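Local atomic coordinates of DNA replication factor Cdt1 (Mus musculus, PDB entry 3A4C), a protein that licenses DNA replication by helping CDC6 and the origin recognition complex load the MCM complex onto DNA, and is also required for mitosis. Residues P16-V21 / A41-S46; L34-V39 / E55-L60; V61-A64 / W70-L73. One frame throughout, in Å; residues are numbered along the deposited sequence.

Contact 1: P16-V21 / A41-S46; sequences PELARV and ARMVDS
The side chain of M43 lies at about a right angle to that of L18, and its methyl end does the touching. CE sits 4.1 Å from L18 CG and, closer still, 3.3 Å from the backbone oxygen L18 O. The M43 chain runs straight through chi2 and then turns about the CG-SD bond (chi3 75°). This turn brings CE toward the helix that carries L18. Nearer the base of M43, CG lies 4.1 Å from V21 CG1. V21 points at the other segment, and CG1, anti to the backbone N (chi1 174°), is put forward to touch S46 CB as well, at 3.8 Å. The two segments belong to helices 3-27 and 36-45, the first two helices of the chain, in the winged helix fold of this C-terminal domain of Cdt1. No hydrogen bond joins them. V21 and M43 mark the closest backbone approach, with their CA atoms 6.3 Å apart. S46 OG folds back and donates to R42 O over 2.7 Å, tilted 34° from the carbonyl plane. M43 also packs on M56 and L60 of helix 53-66, and L18 rests on H59 of that helix. R42 forms a salt bridge with E29.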
# COMPACT_ATOMS: atom_id res chain seq x y z
N PRO A 16 3.47 -3.49 6.36
CA PRO A 16 4.83 -2.97 6.43
C PRO A 16 5.69 -3.50 5.27
O PRO A 16 6.40 -2.73 4.63
CB PRO A 16 5.34 -3.48 7.78
CG PRO A 16 4.08 -3.59 8.62
CD PRO A 16 3.03 -4.08 7.64
N GLU A 17 5.59 -4.80 5.00
CA GLU A 17 6.36 -5.37 3.89
C GLU A 17 5.87 -4.89 2.54
O GLU A 17 6.67 -4.58 1.67
CB GLU A 17 6.36 -6.90 3.95
CG GLU A 17 7.32 -7.44 5.01
CD GLU A 17 7.44 -8.94 5.00
OE1 GLU A 17 6.61 -9.60 4.34
OE2 GLU A 17 8.38 -9.47 5.65
N LEU A 18 4.55 -4.83 2.38
CA LEU A 18 3.97 -4.31 1.14
C LEU A 18 4.35 -2.85 0.88
O LEU A 18 4.54 -2.45 -0.27
CB LEU A 18 2.44 -4.46 1.15
CG LEU A 18 1.84 -5.63 0.36
CD1 LEU A 18 2.82 -6.75 0.09
CD2 LEU A 18 0.55 -6.16 1.00
N ALA A 19 4.48 -2.06 1.94
CA ALA A 19 4.89 -0.68 1.78
C ALA A 19 6.30 -0.59 1.20
O ALA A 19 6.59 0.30 0.41
CB ALA A 19 4.81 0.06 3.10
N ARG A 20 7.17 -1.50 1.62
CA ARG A 20 8.52 -1.51 1.10
C ARG A 20 8.52 -1.95 -0.35
O ARG A 20 9.25 -1.38 -1.17
CB ARG A 20 9.45 -2.41 1.92
CG ARG A 20 10.91 -2.31 1.47
CD ARG A 20 11.87 -2.91 2.49
NE ARG A 20 11.48 -2.52 3.84
CZ ARG A 20 11.89 -1.42 4.46
NH1 ARG A 20 12.73 -0.58 3.85
NH2 ARG A 20 11.47 -1.16 5.69
N VAL A 21 7.72 -2.96 -0.68
CA VAL A 21 7.60 -3.41 -2.06
C VAL A 21 7.10 -2.24 -2.91
O VAL A 21 7.62 -1.97 -3.99
CB VAL A 21 6.63 -4.61 -2.21
CG1 VAL A 21 6.42 -4.95 -3.69
CG2 VAL A 21 7.17 -5.83 -1.48
N ALA A 41 0.17 -4.98 -10.48
CA ALA A 41 0.87 -5.99 -11.28
C ALA A 41 2.35 -6.04 -10.91
O ALA A 41 2.93 -7.11 -10.77
CB ALA A 41 0.69 -5.71 -12.76
N ARG A 42 2.95 -4.87 -10.74
CA ARG A 42 4.36 -4.83 -10.37
C ARG A 42 4.60 -5.32 -8.95
O ARG A 42 5.60 -5.98 -8.67
CB ARG A 42 4.90 -3.41 -10.55
CG ARG A 42 4.99 -3.02 -12.01
CD ARG A 42 5.67 -1.69 -12.21
NE ARG A 42 5.47 -1.24 -13.58
CZ ARG A 42 5.96 -0.11 -14.08
NH1 ARG A 42 6.71 0.68 -13.33
NH2 ARG A 42 5.70 0.22 -15.33
N MET A 43 3.68 -5.01 -8.04
CA MET A 43 3.84 -5.42 -6.66
C MET A 43 3.70 -6.93 -6.51
O MET A 43 4.51 -7.56 -5.85
CB MET A 43 2.83 -4.71 -5.76
CG MET A 43 3.20 -3.25 -5.52
SD MET A 43 2.08 -2.46 -4.38
CE MET A 43 2.62 -3.17 -2.82
N VAL A 44 2.68 -7.52 -7.12
CA VAL A 44 2.54 -8.96 -7.01
C VAL A 44 3.74 -9.67 -7.64
O VAL A 44 4.19 -10.70 -7.15
CB VAL A 44 1.22 -9.47 -7.61
CG1 VAL A 44 0.03 -8.90 -6.83
CG2 VAL A 44 1.13 -9.12 -9.09
N ASP A 45 4.29 -9.09 -8.71
CA ASP A 45 5.43 -9.72 -9.39
C ASP A 45 6.76 -9.49 -8.68
O ASP A 45 7.76 -10.09 -9.05
CB ASP A 45 5.57 -9.16 -10.80
CG ASP A 45 4.53 -9.68 -11.75
OD1 ASP A 45 3.66 -10.48 -11.34
OD2 ASP A 45 4.60 -9.28 -12.93
N SER A 46 6.77 -8.60 -7.70
CA SER A 46 8.03 -8.18 -7.07
C SER A 46 8.37 -8.95 -5.79
O SER A 46 9.44 -8.77 -5.21
CB SER A 46 7.98 -6.68 -6.74
OG SER A 46 8.18 -5.91 -7.91

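Contact 2: L34-V39 / E55-L60; sequences LTMEVV and EMEKHL
This is a buried, apolar helix-helix contact between the start of helix 36-45 and the first half of helix 53-66, successive helices that correspond to the helix-turn-helix of the winged helix fold. M36 and L60 carry most of it, their side chains sliding past each other in opposite directions. M36 bends at chi2 (-68°), and its CE packs tightly on L60 CB at 3.4 Å. Its sulfur SD lies 3.5 Å from L60 CD2. That methyl also meets V39 CG1, at 3.5 Å, and so touches both residues of helix 36-45. E57 crosses M36 at about a right angle; its CG, 4.0 Å from M36 CE, flanks the methionine on the more exposed side. T35 caps helix 36-45, its OG1 accepting from V38 N at 3.2 Å. H59 ND1 donates over 2.7 Å to E55 O, which lies in the imidazole plane. H59 N reaches this oxygen from the opposite face of its carbonyl plane, so two donors hold it. H59 NE2 is hydrogen-bonded to R14, and M36 and V39 rest on V82. Nothing polar bonds across the contact, so it rests on close fit of carbon and sulfur; the polar bonds lie within each segment or run elsewhere.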
# COMPACT_ATOMS: atom_id res chain seq x y z
N LEU A 34 1.85 6.06 -11.19
CA LEU A 34 1.53 4.87 -11.98
C LEU A 34 0.07 4.54 -11.74
O LEU A 34 -0.45 4.81 -10.67
CB LEU A 34 2.39 3.69 -11.53
CG LEU A 34 3.89 3.75 -11.78
CD1 LEU A 34 4.57 2.61 -11.02
CD2 LEU A 34 4.19 3.68 -13.27
N THR A 35 -0.59 3.93 -12.73
CA THR A 35 -1.97 3.50 -12.51
C THR A 35 -2.00 2.37 -11.50
O THR A 35 -1.03 1.61 -11.39
CB THR A 35 -2.64 3.02 -13.81
OG1 THR A 35 -2.01 1.82 -14.26
CG2 THR A 35 -2.52 4.10 -14.90
N MET A 36 -3.09 2.28 -10.75
CA MET A 36 -3.32 1.20 -9.78
C MET A 36 -3.13 -0.17 -10.39
O MET A 36 -2.54 -1.05 -9.79
CB MET A 36 -4.73 1.29 -9.21
CG MET A 36 -4.79 1.72 -7.79
SD MET A 36 -4.09 0.43 -6.74
CE MET A 36 -4.66 1.04 -5.16
N GLU A 37 -3.68 -0.36 -11.59
CA GLU A 37 -3.50 -1.62 -12.29
C GLU A 37 -2.02 -1.98 -12.44
O GLU A 37 -1.61 -3.10 -12.14
CB GLU A 37 -4.17 -1.56 -13.66
CG GLU A 37 -4.14 -2.87 -14.40
CD GLU A 37 -5.17 -2.93 -15.51
OE1 GLU A 37 -5.29 -3.98 -16.16
OE2 GLU A 37 -5.87 -1.91 -15.72
N VAL A 38 -1.23 -1.03 -12.93
CA VAL A 38 0.19 -1.27 -13.14
C VAL A 38 0.91 -1.53 -11.82
O VAL A 38 1.72 -2.46 -11.72
CB VAL A 38 0.86 -0.10 -13.88
CG1 VAL A 38 2.39 -0.19 -13.78
CG2 VAL A 38 0.43 -0.09 -15.34
N VAL A 39 0.60 -0.71 -10.82
CA VAL A 39 1.27 -0.84 -9.53
C VAL A 39 1.00 -2.21 -8.95
O VAL A 39 1.91 -2.88 -8.44
CB VAL A 39 0.78 0.23 -8.53
CG1 VAL A 39 1.32 -0.07 -7.14
CG2 VAL A 39 1.18 1.63 -8.99
N GLU A 55 -6.58 -8.50 -4.83
CA GLU A 55 -6.34 -8.48 -3.39
C GLU A 55 -5.24 -7.49 -3.04
O GLU A 55 -5.29 -6.85 -2.00
CB GLU A 55 -5.98 -9.88 -2.88
CG GLU A 55 -7.14 -10.86 -2.93
CD GLU A 55 -6.70 -12.31 -2.82
OE1 GLU A 55 -7.55 -13.17 -2.53
OE2 GLU A 55 -5.50 -12.59 -3.02
N MET A 56 -4.24 -7.37 -3.91
CA MET A 56 -3.20 -6.36 -3.74
C MET A 56 -3.80 -4.96 -3.76
O MET A 56 -3.45 -4.10 -2.95
CB MET A 56 -2.13 -6.52 -4.83
CG MET A 56 -0.90 -5.63 -4.65
SD MET A 56 -0.01 -5.94 -3.11
CE MET A 56 0.79 -7.50 -3.47
N GLU A 57 -4.73 -4.71 -4.69
CA GLU A 57 -5.37 -3.40 -4.74
C GLU A 57 -6.01 -3.08 -3.41
O GLU A 57 -5.91 -1.96 -2.92
CB GLU A 57 -6.44 -3.33 -5.84
CG GLU A 57 -7.15 -1.98 -5.86
CD GLU A 57 -8.09 -1.83 -7.04
OE1 GLU A 57 -8.00 -0.80 -7.74
OE2 GLU A 57 -8.92 -2.73 -7.26
N LYS A 58 -6.67 -4.06 -2.82
CA LYS A 58 -7.31 -3.87 -1.53
C LYS A 58 -6.29 -3.43 -0.46
O LYS A 58 -6.57 -2.54 0.34
CB LYS A 58 -8.03 -5.15 -1.09
CG LYS A 58 -9.31 -5.43 -1.87
CD LYS A 58 -9.91 -6.76 -1.42
CE LYS A 58 -11.05 -7.21 -2.33
NZ LYS A 58 -12.16 -6.22 -2.31
N HIS A 59 -5.11 -4.04 -0.46
CA HIS A 59 -4.07 -3.68 0.50
C HIS A 59 -3.51 -2.30 0.26
O HIS A 59 -3.16 -1.59 1.20
CB HIS A 59 -2.94 -4.70 0.50
CG HIS A 59 -3.32 -6.02 1.10
ND1 HIS A 59 -4.19 -6.89 0.48
CD2 HIS A 59 -2.96 -6.60 2.26
CE1 HIS A 59 -4.35 -7.95 1.24
NE2 HIS A 59 -3.62 -7.80 2.33
N LEU A 60 -3.36 -1.94 -1.01
CA LEU A 60 -2.86 -0.61 -1.36
C LEU A 60 -3.83 0.46 -0.91
O LEU A 60 -3.42 1.52 -0.48
CB LEU A 60 -2.67 -0.49 -2.88
CG LEU A 60 -1.29 -0.83 -3.44
CD1 LEU A 60 -0.89 -2.20 -2.97
CD2 LEU A 60 -1.31 -0.77 -4.95

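Contact 3: V61-A64 / W70-L73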
# COMPACT_ATOMS: atom_id res chain seq x y z
N VAL A 61 -5.12 0.17 -1.05
CA VAL A 61 -6.14 1.11 -0.59
C VAL A 61 -6.09 1.26 0.92
O VAL A 61 -6.21 2.37 1.44
CB VAL A 61 -7.55 0.67 -1.03
CG1 VAL A 61 -8.60 1.44 -0.25
CG2 VAL A 61 -7.72 0.90 -2.54
N LEU A 62 -5.89 0.16 1.64
CA LEU A 62 -5.71 0.23 3.09
C LEU A 62 -4.52 1.12 3.43
O LEU A 62 -4.58 1.94 4.35
CB LEU A 62 -5.49 -1.16 3.68
CG LEU A 62 -6.67 -2.12 3.69
CD1 LEU A 62 -6.32 -3.33 4.59
CD2 LEU A 62 -7.91 -1.43 4.19
N LEU A 63 -3.44 0.97 2.69
CA LEU A 63 -2.23 1.77 2.90
C LEU A 63 -2.51 3.25 2.65
O LEU A 63 -2.02 4.13 3.37
CB LEU A 63 -1.16 1.27 1.94
CG LEU A 63 0.32 1.17 2.29
CD1 LEU A 63 0.58 0.82 3.76
CD2 LEU A 63 0.94 0.14 1.34
N ALA A 64 -3.30 3.53 1.62
CA ALA A 64 -3.67 4.91 1.28
C ALA A 64 -4.53 5.51 2.38
O ALA A 64 -4.48 6.71 2.64
CB ALA A 64 -4.41 4.96 -0.06
N TRP A 70 1.36 10.09 2.58
CA TRP A 70 2.37 9.44 1.76
C TRP A 70 1.78 9.00 0.43
O TRP A 70 2.30 9.32 -0.63
CB TRP A 70 2.94 8.22 2.48
CG TRP A 70 3.96 7.47 1.71
CD1 TRP A 70 5.03 7.99 1.04
CD2 TRP A 70 4.04 6.04 1.54
NE1 TRP A 70 5.77 6.98 0.46
CE2 TRP A 70 5.18 5.78 0.76
CE3 TRP A 70 3.26 4.97 1.98
CZ2 TRP A 70 5.55 4.48 0.40
CZ3 TRP A 70 3.63 3.68 1.63
CH2 TRP A 70 4.77 3.45 0.85
N LEU A 71 0.67 8.27 0.51
CA LEU A 71 0.10 7.60 -0.65
C LEU A 71 -1.21 8.25 -1.07
O LEU A 71 -2.19 8.24 -0.32
CB LEU A 71 -0.15 6.13 -0.31
CG LEU A 71 -0.58 5.17 -1.41
CD1 LEU A 71 0.34 5.26 -2.59
CD2 LEU A 71 -0.57 3.75 -0.86
N SER A 72 -1.23 8.81 -2.28
CA SER A 72 -2.40 9.50 -2.80
C SER A 72 -2.96 8.73 -4.00
O SER A 72 -2.21 8.14 -4.78
CB SER A 72 -1.99 10.92 -3.24
OG SER A 72 -3.05 11.83 -3.06
N LEU A 73 -4.28 8.72 -4.14
CA LEU A 73 -4.95 8.09 -5.27
C LEU A 73 -5.75 9.15 -6.00
O LEU A 73 -6.47 9.92 -5.37
CB LEU A 73 -5.90 7.01 -4.79
CG LEU A 73 -5.27 5.93 -3.92
CD1 LEU A 73 -6.35 5.07 -3.31
CD2 LEU A 73 -4.34 5.09 -4.77
O HOH W 1 -4.78 8.48 0.59
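L71 pushes its branched end against the turn of helix formed by L63 and A64. Its methyl CD2 comes 3.7 Å from A64 N and 3.8 Å from L63 CB, so it fits into the shallow hollow between the two residues. With CG anti to the backbone N (chi1 -172°), L71 reaches toward the helix, and its CG lies 4.1 Å from A64 CB. The side chains of L63 and L71 cross at about a right angle. A64 CB is the small bump of the helix. It fits between L71 and L73 and meets L73 CD1 at 3.8 Å. The small side chain matches a close approach of the backbones, the CA atoms of A64 and L71 being 5.0 Å apart. V61 touches L73 CD1 more loosely, through CG2. At the other end, L63 CG lies at the edge of the W70 ring, near its plane, 4.2 Å from CZ3. No direct hydrogen bond links the segments, but one water donates to both A64 O, at 2.7 Å, and L71 O. The contact sets helix 53-66 of the winged helix fold against strand 71-76, an outer strand that pairs with strand 79-84. L71 also rests on V82 and L84 of strand 79-84, while W70 and L71 both reach L22 of helix 3-27. M36 of helix 36-45 adjoins V61 and L73.

Contacts 1 and 2 share helix 36-45, and contacts 2 and 3 share helix 53-66. Together they join three helices and the sheet around one apolar interior. Contact 2 is buried apart from E57; contact 1 reaches the surface at S46, and contact 3 is partly exposed at L73. All three rest on apolar packing without direct hydrogen bonds between segments. Methionine supplies much of the surface in contacts 1 and 2, whereas contact 3 uses leucine and alanine and adds a bridging water. The sites adjoin one another: V44 CG1 meets M56 CE at 3.7 Å, and L60 O lies 3.6 Å from L71 CD2. A19 in 16-21 touches W70 and L63 of contact 3.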